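Local coordinates for protein fructosamine deglycase FrlB (Bacillus subtilis, PDB 3EUA) that converts a range of fructosamine 6-phosphates to glucose 6-phosphate and a free amino acid, at residues A170-A175 with A295-N300; A226-E231 with R256-R261; L250-T255 with D277-D282. All blocks are in the same frame, centred on the assembly; numbering follows the deposited sequence.

In the fold
All three contacts belong to the C-terminal half of the chain, around the four-stranded parallel sheet ordered 226-228, 197-200, 246-250, 273-277. Contact 1 is outermost in sequence: its segments, on helices 158-190 and 288-313, bracket those of the other two, which alternate along the chain (226-231, 250-255, 256-261, 277-282). Contacts 1 and 3 have centres 10 Å apart and touch, Tyr-281 packing on Val-298. Contacts 2 and 3 have centres 13 Å apart; segment 250-255 runs straight into helix 256-269, whose Arg-256 and Glu-259 both bond to Gly-251. Contact 1 is thus helix packing, contact 3 joins strand ends, and contacts 2 and 3 both reach the second subunit.

Contact 1: A170-A175 with A295-N300; sequences AVYEKA and APLVLN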
ATOM      1  N   ALA A 170      21.516  -8.799 -20.070  1.00 20.59           N
ATOM      2  CA  ALA A 170      21.303  -9.726 -21.172  1.00 20.57           C
ATOM      3  C   ALA A 170      19.855 -10.238 -21.143  1.00 20.48           C
ATOM      4  O   ALA A 170      19.242 -10.450 -22.198  1.00 20.22           O
ATOM      5  CB  ALA A 170      22.290 -10.883 -21.102  1.00 21.15           C
ATOM      6  N   VAL A 171      19.305 -10.393 -19.934  1.00 20.69           N
ATOM      7  CA  VAL A 171      17.907 -10.828 -19.760  1.00 20.44           C
ATOM      8  C   VAL A 171      16.974  -9.762 -20.355  1.00 20.87           C
ATOM      9  O   VAL A 171      16.023 -10.101 -21.072  1.00 20.48           O
ATOM     10  CB  VAL A 171      17.528 -11.085 -18.258  1.00 20.90           C
ATOM     11  CG1 VAL A 171      16.118 -11.673 -18.149  1.00 18.73           C
ATOM     12  CG2 VAL A 171      18.547 -12.039 -17.557  1.00 19.49           C
ATOM     13  N   TYR A 172      17.248  -8.492 -20.040  1.00 20.38           N
ATOM     14  CA  TYR A 172      16.500  -7.358 -20.587  1.00 20.30           C
ATOM     15  C   TYR A 172      16.489  -7.392 -22.100  1.00 20.52           C
ATOM     16  O   TYR A 172      15.452  -7.281 -22.709  1.00 20.33           O
ATOM     17  CB  TYR A 172      17.170  -6.069 -20.161  1.00 19.52           C
ATOM     18  CG  TYR A 172      16.931  -5.556 -18.760  1.00 19.87           C
ATOM     19  CD1 TYR A 172      16.389  -6.334 -17.743  1.00 19.70           C
ATOM     20  CD2 TYR A 172      17.333  -4.283 -18.452  1.00 18.60           C
ATOM     21  CE1 TYR A 172      16.208  -5.803 -16.450  1.00 20.16           C
ATOM     22  CE2 TYR A 172      17.153  -3.742 -17.201  1.00 21.74           C
ATOM     23  CZ  TYR A 172      16.599  -4.489 -16.201  1.00 19.66           C
ATOM     24  OH  TYR A 172      16.497  -3.872 -14.976  1.00 20.53           O
ATOM     25  N   GLU A 173      17.648  -7.619 -22.712  1.00 20.79           N
ATOM     26  CA  GLU A 173      17.759  -7.593 -24.178  1.00 22.59           C
ATOM     27  C   GLU A 173      16.945  -8.674 -24.823  1.00 22.03           C
ATOM     28  O   GLU A 173      16.271  -8.464 -25.828  1.00 21.72           O
ATOM     29  CB  GLU A 173      19.201  -7.778 -24.650  1.00 22.30           C
ATOM     30  CG  GLU A 173      20.206  -6.757 -24.146  1.00 28.82           C
ATOM     31  CD  GLU A 173      19.948  -5.321 -24.572  1.00 34.01           C
ATOM     32  OE1 GLU A 173      19.252  -5.083 -25.583  1.00 38.91           O
ATOM     33  OE2 GLU A 173      20.487  -4.414 -23.886  1.00 41.11           O
ATOM     34  N   LYS A 174      17.061  -9.860 -24.266  1.00 22.59           N
ATOM     35  CA  LYS A 174      16.314 -10.973 -24.829  1.00 22.84           C
ATOM     36  C   LYS A 174      14.823 -10.779 -24.623  1.00 22.26           C
ATOM     37  O   LYS A 174      14.032 -11.041 -25.519  1.00 21.36           O
ATOM     38  CB  LYS A 174      16.690 -12.326 -24.230  1.00 23.16           C
ATOM     39  CG  LYS A 174      18.064 -12.779 -24.513  1.00 24.25           C
ATOM     40  CD  LYS A 174      18.226 -14.190 -24.064  1.00 27.66           C
ATOM     41  CE  LYS A 174      19.664 -14.657 -24.131  1.00 30.34           C
ATOM     42  NZ  LYS A 174      20.453 -13.948 -23.093  1.00 33.07           N
ATOM     43  N   ALA A 175      14.449 -10.315 -23.436  1.00 21.50           N
ATOM     44  CA  ALA A 175      13.037 -10.071 -23.121  1.00 21.39           C
ATOM     45  C   ALA A 175      12.424  -8.978 -24.006  1.00 21.31           C
ATOM     46  O   ALA A 175      11.302  -9.118 -24.482  1.00 21.22           O
ATOM     47  CB  ALA A 175      12.881  -9.727 -21.634  1.00 20.91           C
ATOM     48  N   ALA A 295      13.218 -10.601 -11.017  1.00 17.66           N
ATOM     49  CA  ALA A 295      12.165 -10.612 -12.056  1.00 18.54           C
ATOM     50  C   ALA A 295      11.424  -9.291 -12.197  1.00 17.95           C
ATOM     51  O   ALA A 295      11.099  -8.908 -13.334  1.00 18.25           O
ATOM     52  CB  ALA A 295      11.164 -11.722 -11.836  1.00 18.25           C
ATOM     53  N   PRO A 296      11.121  -8.610 -11.067  1.00 17.84           N
ATOM     54  CA  PRO A 296      10.400  -7.333 -11.250  1.00 17.67           C
ATOM     55  C   PRO A 296      11.139  -6.284 -12.099  1.00 17.85           C
ATOM     56  O   PRO A 296      10.491  -5.438 -12.761  1.00 17.95           O
ATOM     57  CB  PRO A 296      10.214  -6.801  -9.829  1.00 16.96           C
ATOM     58  CG  PRO A 296      10.688  -7.814  -8.885  1.00 19.09           C
ATOM     59  CD  PRO A 296      11.328  -8.949  -9.645  1.00 17.18           C
ATOM     60  N   LEU A 297      12.472  -6.291 -12.025  1.00 17.81           N
ATOM     61  CA  LEU A 297      13.300  -5.367 -12.836  1.00 17.96           C
ATOM     62  C   LEU A 297      13.103  -5.647 -14.310  1.00 17.88           C
ATOM     63  O   LEU A 297      12.956  -4.721 -15.121  1.00 18.58           O
ATOM     64  CB  LEU A 297      14.772  -5.455 -12.506  1.00 17.70           C
ATOM     65  CG  LEU A 297      15.208  -4.820 -11.202  1.00 19.83           C
ATOM     66  CD1 LEU A 297      14.373  -5.279  -9.986  1.00 19.38           C
ATOM     67  CD2 LEU A 297      16.670  -5.130 -10.985  1.00 20.16           C
ATOM     68  N   VAL A 298      13.063  -6.909 -14.662  1.00 17.68           N
ATOM     69  CA  VAL A 298      12.844  -7.297 -16.056  1.00 17.55           C
ATOM     70  C   VAL A 298      11.434  -6.937 -16.521  1.00 17.40           C
ATOM     71  O   VAL A 298      11.249  -6.424 -17.608  1.00 18.29           O
ATOM     72  CB  VAL A 298      13.025  -8.807 -16.242  1.00 17.26           C
ATOM     73  CG1 VAL A 298      12.938  -9.118 -17.724  1.00 15.86           C
ATOM     74  CG2 VAL A 298      14.395  -9.249 -15.697  1.00 18.63           C
ATOM     75  N   LEU A 299      10.438  -7.233 -15.682  1.00 17.54           N
ATOM     76  CA  LEU A 299       9.040  -6.922 -15.993  1.00 17.86           C
ATOM     77  C   LEU A 299       8.897  -5.408 -16.206  1.00 17.38           C
ATOM     78  O   LEU A 299       8.269  -4.945 -17.175  1.00 17.44           O
ATOM     79  CB  LEU A 299       8.110  -7.477 -14.891  1.00 17.98           C
ATOM     80  CG  LEU A 299       7.874  -9.011 -14.819  1.00 17.31           C
ATOM     81  CD1 LEU A 299       7.276  -9.476 -13.474  1.00 16.17           C
ATOM     82  CD2 LEU A 299       6.968  -9.413 -16.017  1.00 18.44           C
ATOM     83  N   ASN A 300       9.537  -4.644 -15.339  1.00 17.46           N
ATOM     84  CA  ASN A 300       9.522  -3.207 -15.457  1.00 18.41           C
ATOM     85  C   ASN A 300      10.135  -2.694 -16.760  1.00 18.16           C
ATOM     86  O   ASN A 300       9.617  -1.734 -17.364  1.00 18.39           O
ATOM     87  CB  ASN A 300      10.286  -2.572 -14.309  1.00 17.89           C
ATOM     88  CG  ASN A 300      10.177  -1.091 -14.320  1.00 21.11           C
ATOM     89  OD1 ASN A 300       9.082  -0.568 -14.222  1.00 22.49           O
ATOM     90  ND2 ASN A 300      11.321  -0.386 -14.388  1.00 20.79           N
TER
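Leu-297 meets helix 158-190 through its backbone end: its CB lies 3.4 Å from OH of Tyr-172, while its carbonyl O sits 3.7 Å from CE1 of the same ring. CG and CD2 of the leucine stand farther from that hydroxyl, so the phenol end rests against the root of the side chain and the helix backbone more than against the methyls. The tyrosine reaches this far because its CG is anti to its own carbonyl carbon (chi1 -79°), carrying the ring across the gap. Other partners of Leu-297 are Tyr-138 and Tyr-142 of helix 137-153, so the residue is packed from two helices.

One residue on, Val-298 fits as a knob into a hole formed by Leu-168, Val-171, Tyr-172 and Ala-175, all of which it touches. Its CA lies 3.7 Å from CE1 of Tyr-172, approached obliquely, whereas its CG2 meets the ring at the edge, in the ring plane, 4.0 Å from CE1. The same CG2 touches CG1 of Val-171 at 3.9 Å, the two valine side chains crossing at about a right angle. With CG1 anti to the backbone N (chi1 -174°), CG2 faces Val-171 and Tyr-172, while CG1 reaches Ala-175, whose CB is 4.0 Å away, and also brushes Val-171. Tyr-281 closes over Val-298 from a loop.

No hydrogen bond links the two segments; the join is apolar and buried. The axes of the two six-residue segments approach to 9.7 Å and cross at -40°, with the CA atoms of Tyr-172 and Val-298 nearest each other, 5.8 Å apart. This is packing of two helices running in broadly the same direction, and it sets helix 288-313 of the second SIS domain against the long helix 158-190.

Contact 2: A226-E231 with R256-R261; sequences AIHAGE and RPLEER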
ATOM      1  N   ALA A 226      -3.668  -0.130  -9.653  1.00 18.51           N
ATOM      2  CA  ALA A 226      -2.874  -1.343  -9.546  1.00 18.29           C
ATOM      3  C   ALA A 226      -3.520  -2.211  -8.480  1.00 18.22           C
ATOM      4  O   ALA A 226      -3.413  -1.937  -7.309  1.00 17.70           O
ATOM      5  CB  ALA A 226      -1.414  -1.066  -9.179  1.00 17.48           C
ATOM      6  N   ILE A 227      -4.140  -3.286  -8.911  1.00 17.93           N
ATOM      7  CA  ILE A 227      -4.799  -4.207  -7.990  1.00 19.06           C
ATOM      8  C   ILE A 227      -3.809  -5.236  -7.447  1.00 18.64           C
ATOM      9  O   ILE A 227      -3.107  -5.849  -8.191  1.00 19.73           O
ATOM     10  CB  ILE A 227      -5.958  -5.005  -8.685  1.00 19.10           C
ATOM     11  CG1 ILE A 227      -6.900  -4.061  -9.445  1.00 20.52           C
ATOM     12  CG2 ILE A 227      -6.730  -5.870  -7.653  1.00 18.57           C
ATOM     13  CD1 ILE A 227      -7.438  -2.992  -8.608  1.00 21.71           C
ATOM     14  N   HIS A 228      -3.782  -5.446  -6.149  1.00 19.51           N
ATOM     15  CA  HIS A 228      -2.941  -6.491  -5.603  1.00 19.19           C
ATOM     16  C   HIS A 228      -3.639  -7.837  -5.935  1.00 19.31           C
ATOM     17  O   HIS A 228      -4.860  -8.013  -5.740  1.00 19.11           O
ATOM     18  CB  HIS A 228      -2.691  -6.294  -4.110  1.00 19.99           C
ATOM     19  CG  HIS A 228      -1.902  -7.403  -3.492  1.00 19.71           C
ATOM     20  ND1 HIS A 228      -2.482  -8.586  -3.088  1.00 22.91           N
ATOM     21  CD2 HIS A 228      -0.579  -7.528  -3.241  1.00 24.22           C
ATOM     22  CE1 HIS A 228      -1.551  -9.384  -2.605  1.00 24.67           C
ATOM     23  NE2 HIS A 228      -0.381  -8.781  -2.721  1.00 23.92           N
ATOM     24  N   ALA A 229      -2.881  -8.770  -6.494  1.00 19.48           N
ATOM     25  CA  ALA A 229      -3.439 -10.070  -6.943  1.00 19.82           C
ATOM     26  C   ALA A 229      -4.186 -10.876  -5.889  1.00 20.50           C
ATOM     27  O   ALA A 229      -5.097 -11.636  -6.234  1.00 21.65           O
ATOM     28  CB  ALA A 229      -2.379 -10.916  -7.576  1.00 19.85           C
ATOM     29  N   GLY A 230      -3.800 -10.747  -4.631  1.00 21.07           N
ATOM     30  CA  GLY A 230      -4.538 -11.425  -3.534  1.00 21.73           C
ATOM     31  C   GLY A 230      -5.870 -10.695  -3.253  1.00 22.18           C
ATOM     32  O   GLY A 230      -6.955 -11.303  -3.244  1.00 22.66           O
ATOM     33  N   GLU A 231      -5.773  -9.374  -3.066  1.00 21.03           N
ATOM     34  CA  GLU A 231      -6.928  -8.502  -2.798  1.00 21.00           C
ATOM     35  C   GLU A 231      -8.056  -8.582  -3.853  1.00 20.51           C
ATOM     36  O   GLU A 231      -9.235  -8.395  -3.521  1.00 20.15           O
ATOM     37  CB  GLU A 231      -6.428  -7.054  -2.676  1.00 21.31           C
ATOM     38  CG  GLU A 231      -5.586  -6.723  -1.397  1.00 23.41           C
ATOM     39  CD  GLU A 231      -6.418  -6.772  -0.124  1.00 25.81           C
ATOM     40  OE1 GLU A 231      -6.907  -5.690   0.274  1.00 25.77           O
ATOM     41  OE2 GLU A 231      -6.674  -7.881   0.414  1.00 23.62           O
ATOM     42  N   ARG A 256       3.928 -15.790  -6.638  1.00 18.82           N
ATOM     43  CA  ARG A 256       3.440 -16.098  -7.971  1.00 19.29           C
ATOM     44  C   ARG A 256       2.080 -16.863  -7.968  1.00 19.76           C
ATOM     45  O   ARG A 256       1.238 -16.603  -8.839  1.00 20.49           O
ATOM     46  CB  ARG A 256       4.478 -16.885  -8.738  1.00 19.20           C
ATOM     47  CG  ARG A 256       4.052 -17.244 -10.143  1.00 18.80           C
ATOM     48  CD  ARG A 256       5.053 -18.153 -10.738  1.00 20.08           C
ATOM     49  NE  ARG A 256       4.596 -18.626 -12.028  1.00 19.56           N
ATOM     50  CZ  ARG A 256       4.731 -17.969 -13.168  1.00 21.13           C
ATOM     51  NH1 ARG A 256       5.353 -16.783 -13.241  1.00 20.82           N
ATOM     52  NH2 ARG A 256       4.269 -18.542 -14.267  1.00 21.48           N
ATOM     53  N   PRO A 257       1.860 -17.822  -7.022  1.00 20.19           N
ATOM     54  CA  PRO A 257       0.527 -18.452  -7.019  1.00 19.75           C
ATOM     55  C   PRO A 257      -0.649 -17.464  -6.958  1.00 20.04           C
ATOM     56  O   PRO A 257      -1.718 -17.763  -7.506  1.00 20.04           O
ATOM     57  CB  PRO A 257       0.558 -19.306  -5.756  1.00 20.66           C
ATOM     58  CG  PRO A 257       2.030 -19.632  -5.568  1.00 20.88           C
ATOM     59  CD  PRO A 257       2.732 -18.402  -5.972  1.00 19.95           C
ATOM     60  N   LEU A 258      -0.469 -16.325  -6.277  1.00 18.85           N
ATOM     61  CA  LEU A 258      -1.524 -15.304  -6.212  1.00 19.11           C
ATOM     62  C   LEU A 258      -1.810 -14.773  -7.609  1.00 19.06           C
ATOM     63  O   LEU A 258      -2.967 -14.624  -7.977  1.00 19.45           O
ATOM     64  CB  LEU A 258      -1.135 -14.113  -5.307  1.00 18.61           C
ATOM     65  CG  LEU A 258      -1.170 -14.263  -3.778  1.00 19.91           C
ATOM     66  CD1 LEU A 258      -0.353 -15.469  -3.280  1.00 19.12           C
ATOM     67  CD2 LEU A 258      -0.750 -12.911  -3.090  1.00 20.56           C
ATOM     68  N   GLU A 259      -0.736 -14.531  -8.370  1.00 19.66           N
ATOM     69  CA  GLU A 259      -0.796 -14.001  -9.731  1.00 20.93           C
ATOM     70  C   GLU A 259      -1.427 -15.036 -10.677  1.00 19.83           C
ATOM     71  O   GLU A 259      -2.278 -14.728 -11.499  1.00 19.63           O
ATOM     72  CB  GLU A 259       0.632 -13.577 -10.146  1.00 21.54           C
ATOM     73  CG  GLU A 259       1.185 -12.426  -9.240  1.00 23.20           C
ATOM     74  CD  GLU A 259       2.667 -12.073  -9.406  1.00 25.13           C
ATOM     75  OE1 GLU A 259       3.535 -12.993  -9.565  1.00 29.15           O
ATOM     76  OE2 GLU A 259       2.967 -10.844  -9.301  1.00 26.95           O
ATOM     77  N   GLU A 260      -1.024 -16.283 -10.524  1.00 20.00           N
ATOM     78  CA  GLU A 260      -1.572 -17.382 -11.317  1.00 20.47           C
ATOM     79  C   GLU A 260      -3.081 -17.541 -11.114  1.00 19.71           C
ATOM     80  O   GLU A 260      -3.821 -17.738 -12.062  1.00 19.42           O
ATOM     81  CB  GLU A 260      -0.863 -18.691 -10.936  1.00 20.73           C
ATOM     82  CG  GLU A 260       0.639 -18.707 -11.298  1.00 21.61           C
ATOM     83  CD  GLU A 260       1.390 -19.987 -10.870  1.00 23.82           C
ATOM     84  OE1 GLU A 260       1.065 -20.620  -9.840  1.00 28.60           O
ATOM     85  OE2 GLU A 260       2.354 -20.322 -11.562  1.00 27.00           O
ATOM     86  N   ARG A 261      -3.534 -17.431  -9.867  1.00 19.15           N
ATOM     87  CA  ARG A 261      -4.950 -17.576  -9.565  1.00 18.51           C
ATOM     88  C   ARG A 261      -5.740 -16.433 -10.210  1.00 18.35           C
ATOM     89  O   ARG A 261      -6.800 -16.662 -10.813  1.00 18.15           O
ATOM     90  CB  ARG A 261      -5.165 -17.635  -8.047  1.00 18.38           C
ATOM     91  CG  ARG A 261      -6.568 -17.873  -7.612  1.00 18.99           C
ATOM     92  CD  ARG A 261      -6.718 -17.581  -6.164  1.00 20.43           C
ATOM     93  NE  ARG A 261      -8.094 -17.808  -5.716  1.00 20.68           N
ATOM     94  CZ  ARG A 261      -8.562 -17.403  -4.536  1.00 22.05           C
ATOM     95  NH1 ARG A 261      -7.781 -16.762  -3.676  1.00 22.23           N
ATOM     96  NH2 ARG A 261      -9.828 -17.616  -4.212  1.00 21.85           N
TER
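Leu-258 reaches across to the turn after strand 226-228 with one methyl, CD2, which lies 3.6 Å from CE1 of His-228 and 4.0 Å from N of Gly-230. Its CG is anti to the carbonyl carbon (chi1 -76°), and from there CD2 swings toward the imidazole, which it meets obliquely. The histidine has CG anti to the backbone N (chi1 176°), folding the ring back over its own turn: the backbone of Gly-230 and Glu-231 lies at the ring edge, in its plane, and N of Glu-231 gives ND1 a weak hydrogen bond of 3.4 Å. On the far side NE2 bonds to Glu-63 of the second subunit, so the ring's rotation is set from both ends.

In the parallel sheet of this alpha/beta SIS domain, the turn leaving strand 226-228, outermost in this chain's sheet, packs on helix 256-269 near its N-terminal end. Ala-229 points its CB toward that helix, 3.8 Å from O of Leu-258 and 4.1 Å from CB of Leu-258. Glu-259, extended along CA-CB-CG-CD, passes 4.2 Å from the alanine CB by its CG, then carries the carboxylate to N of Gly-251 and N of Ser-201.

Contact 3: L250-T255 with D277-D282; sequences LGLDET and DAASYD
A single parallel bridge, Leu-250 with Asp-277, ends in a break of direction: right after it the second chain curls into the 3-10 turn 278-280 while the first swings off as a loop. Ala-278 N gives Leu-250 O a hydrogen bond of 2.8 Å with an N-H...O angle of 170°, and the methyl of Ala-278 sits 3.4 Å from that same oxygen.

Asp-277 starts the turn. With CG anti to the backbone N (chi1 -176°), its carboxylate lies alongside Leu-250, OD1 3.8 Å from the leucine CB. OD1 also accepts from N of Ala-279 at 2.8 Å, the donor standing above the carboxylate plane; this is an Asx turn. OD1 further pairs with Arg-256, whose NH1 also bonds to O of Gly-251, so one guanidinium joins the two loops. N and OG of Ser-280 both bond the backbone O of Asp-277. Losing the carboxylate to an alanine here is likely to leave NH1 of Arg-256 and the N-H of Ala-279 without this partner.

Leu-252 closes the apolar side, its CG 3.9 Å from CB of Ala-278 and its CD2 4.1 Å from CB of Ala-279. OD1 of Asp-253 takes both OG1 of Thr-255, through its syn lone pair, and N of Thr-255, a capping bond at the approach to helix 256-269.

The two loops follow neighbouring parallel strands 246-250 and 273-277 of the SIS alpha/beta fold. Leu-250 packs against helix 256-269, while Leu-252 and Ala-278 turn to Ala-295 of helix 288-313 and Tyr-281 reaches helix 158-190.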
ATOM      1  N   LEU A 250       3.183 -11.650 -13.866  1.00 20.27           N
ATOM      2  CA  LEU A 250       3.474 -12.861 -13.131  1.00 20.47           C
ATOM      3  C   LEU A 250       4.973 -12.879 -12.940  1.00 20.40           C
ATOM      4  O   LEU A 250       5.733 -12.847 -13.911  1.00 20.67           O
ATOM      5  CB  LEU A 250       2.971 -14.118 -13.833  1.00 21.39           C
ATOM      6  CG  LEU A 250       1.455 -14.219 -13.982  1.00 21.83           C
ATOM      7  CD1 LEU A 250       1.032 -13.626 -15.355  1.00 22.33           C
ATOM      8  CD2 LEU A 250       1.070 -15.658 -13.831  1.00 23.08           C
ATOM      9  N   GLY A 251       5.397 -12.901 -11.680  1.00 20.34           N
ATOM     10  CA  GLY A 251       6.810 -12.884 -11.339  1.00 20.10           C
ATOM     11  C   GLY A 251       7.326 -14.257 -11.005  1.00 19.89           C
ATOM     12  O   GLY A 251       6.701 -15.265 -11.335  1.00 19.54           O
ATOM     13  N   LEU A 252       8.460 -14.279 -10.336  1.00 19.25           N
ATOM     14  CA  LEU A 252       9.125 -15.531  -9.965  1.00 19.70           C
ATOM     15  C   LEU A 252       9.342 -15.640  -8.444  1.00 19.40           C
ATOM     16  O   LEU A 252      10.141 -16.471  -7.949  1.00 18.98           O
ATOM     17  CB  LEU A 252      10.482 -15.626 -10.685  1.00 19.31           C
ATOM     18  CG  LEU A 252      10.480 -15.645 -12.221  1.00 20.26           C
ATOM     19  CD1 LEU A 252      11.881 -15.544 -12.778  1.00 18.47           C
ATOM     20  CD2 LEU A 252       9.764 -16.897 -12.763  1.00 17.80           C
ATOM     21  N   ASP A 253       8.653 -14.798  -7.694  1.00 19.43           N
ATOM     22  CA  ASP A 253       8.796 -14.838  -6.241  1.00 19.52           C
ATOM     23  C   ASP A 253       7.782 -15.831  -5.647  1.00 19.67           C
ATOM     24  O   ASP A 253       7.008 -16.502  -6.363  1.00 18.58           O
ATOM     25  CB  ASP A 253       8.800 -13.418  -5.567  1.00 20.08           C
ATOM     26  CG  ASP A 253       7.440 -12.676  -5.578  1.00 22.76           C
ATOM     27  OD1 ASP A 253       6.352 -13.308  -5.635  1.00 27.48           O
ATOM     28  OD2 ASP A 253       7.466 -11.414  -5.504  1.00 27.81           O
ATOM     29  N   GLU A 254       7.813 -15.922  -4.329  1.00 19.75           N
ATOM     30  CA  GLU A 254       6.968 -16.823  -3.598  1.00 19.66           C
ATOM     31  C   GLU A 254       5.477 -16.568  -3.767  1.00 18.95           C
ATOM     32  O   GLU A 254       4.702 -17.459  -3.503  1.00 19.14           O
ATOM     33  CB  GLU A 254       7.298 -16.761  -2.091  1.00 19.93           C
ATOM     34  CG  GLU A 254       8.674 -17.254  -1.623  1.00 21.42           C
ATOM     35  CD  GLU A 254       9.850 -16.348  -1.963  1.00 23.01           C
ATOM     36  OE1 GLU A 254       9.641 -15.277  -2.572  1.00 23.67           O
ATOM     37  OE2 GLU A 254      10.994 -16.721  -1.608  1.00 22.03           O
ATOM     38  N   THR A 255       5.090 -15.360  -4.194  1.00 19.22           N
ATOM     39  CA  THR A 255       3.699 -14.978  -4.344  1.00 18.90           C
ATOM     40  C   THR A 255       3.137 -15.228  -5.731  1.00 19.09           C
ATOM     41  O   THR A 255       1.967 -14.951  -5.962  1.00 18.61           O
ATOM     42  CB  THR A 255       3.481 -13.484  -3.951  1.00 19.55           C
ATOM     43  OG1 THR A 255       3.908 -12.601  -5.003  1.00 22.58           O
ATOM     44  CG2 THR A 255       4.217 -13.145  -2.662  1.00 19.33           C
ATOM     45  N   ASP A 277       4.607 -12.507 -18.315  1.00 20.79           N
ATOM     46  CA  ASP A 277       5.005 -13.581 -17.405  1.00 21.00           C
ATOM     47  C   ASP A 277       6.517 -13.726 -17.431  1.00 20.62           C
ATOM     48  O   ASP A 277       7.097 -14.104 -18.458  1.00 20.69           O
ATOM     49  CB  ASP A 277       4.316 -14.901 -17.812  1.00 21.22           C
ATOM     50  CG  ASP A 277       4.606 -16.077 -16.846  1.00 22.22           C
ATOM     51  OD1 ASP A 277       5.479 -15.988 -15.947  1.00 22.69           O
ATOM     52  OD2 ASP A 277       3.946 -17.127 -17.002  1.00 25.43           O
ATOM     53  N   ALA A 278       7.150 -13.427 -16.296  1.00 20.20           N
ATOM     54  CA  ALA A 278       8.595 -13.504 -16.143  1.00 20.47           C
ATOM     55  C   ALA A 278       9.145 -14.913 -16.417  1.00 20.94           C
ATOM     56  O   ALA A 278      10.303 -15.088 -16.773  1.00 20.89           O
ATOM     57  CB  ALA A 278       8.990 -13.063 -14.745  1.00 21.01           C
ATOM     58  N   ALA A 279       8.311 -15.916 -16.216  1.00 21.42           N
ATOM     59  CA  ALA A 279       8.725 -17.288 -16.492  1.00 21.83           C
ATOM     60  C   ALA A 279       9.021 -17.504 -17.975  1.00 22.35           C
ATOM     61  O   ALA A 279       9.753 -18.444 -18.316  1.00 22.33           O
ATOM     62  CB  ALA A 279       7.688 -18.259 -15.974  1.00 21.20           C
ATOM     63  N   SER A 280       8.494 -16.638 -18.852  1.00 23.48           N
ATOM     64  CA  SER A 280       8.741 -16.730 -20.298  1.00 24.04           C
ATOM     65  C   SER A 280      10.085 -16.113 -20.698  1.00 24.31           C
ATOM     66  O   SER A 280      10.472 -16.243 -21.845  1.00 24.11           O
ATOM     67  CB  SER A 280       7.588 -16.102 -21.083  1.00 24.14           C
ATOM     68  OG  SER A 280       7.527 -14.702 -20.892  1.00 24.94           O
ATOM     69  N   TYR A 281      10.778 -15.445 -19.767  1.00 24.37           N
ATOM     70  CA  TYR A 281      12.072 -14.845 -20.032  1.00 24.71           C
ATOM     71  C   TYR A 281      13.178 -15.803 -19.624  1.00 25.34           C
ATOM     72  O   TYR A 281      12.921 -16.826 -18.981  1.00 25.16           O
ATOM     73  CB  TYR A 281      12.200 -13.471 -19.330  1.00 24.72           C
ATOM     74  CG  TYR A 281      11.023 -12.551 -19.587  1.00 24.59           C
ATOM     75  CD1 TYR A 281      10.428 -12.465 -20.849  1.00 25.02           C
ATOM     76  CD2 TYR A 281      10.537 -11.727 -18.589  1.00 25.90           C
ATOM     77  CE1 TYR A 281       9.343 -11.625 -21.088  1.00 25.66           C
ATOM     78  CE2 TYR A 281       9.442 -10.855 -18.824  1.00 25.98           C
ATOM     79  CZ  TYR A 281       8.857 -10.818 -20.068  1.00 24.84           C
ATOM     80  OH  TYR A 281       7.798  -9.984 -20.295  1.00 24.63           O
ATOM     81  N   ASP A 282      14.416 -15.473 -19.990  1.00 26.30           N
ATOM     82  CA  ASP A 282      15.573 -16.335 -19.719  1.00 26.60           C
ATOM     83  C   ASP A 282      16.348 -15.949 -18.464  1.00 26.39           C
ATOM     84  O   ASP A 282      17.171 -15.044 -18.508  1.00 26.91           O
ATOM     85  CB  ASP A 282      16.482 -16.283 -20.948  1.00 26.19           C
ATOM     86  CG  ASP A 282      17.701 -17.170 -20.829  1.00 28.32           C
ATOM     87  OD1 ASP A 282      17.873 -17.821 -19.773  1.00 28.07           O
ATOM     88  OD2 ASP A 282      18.500 -17.206 -21.801  1.00 30.19           O
TER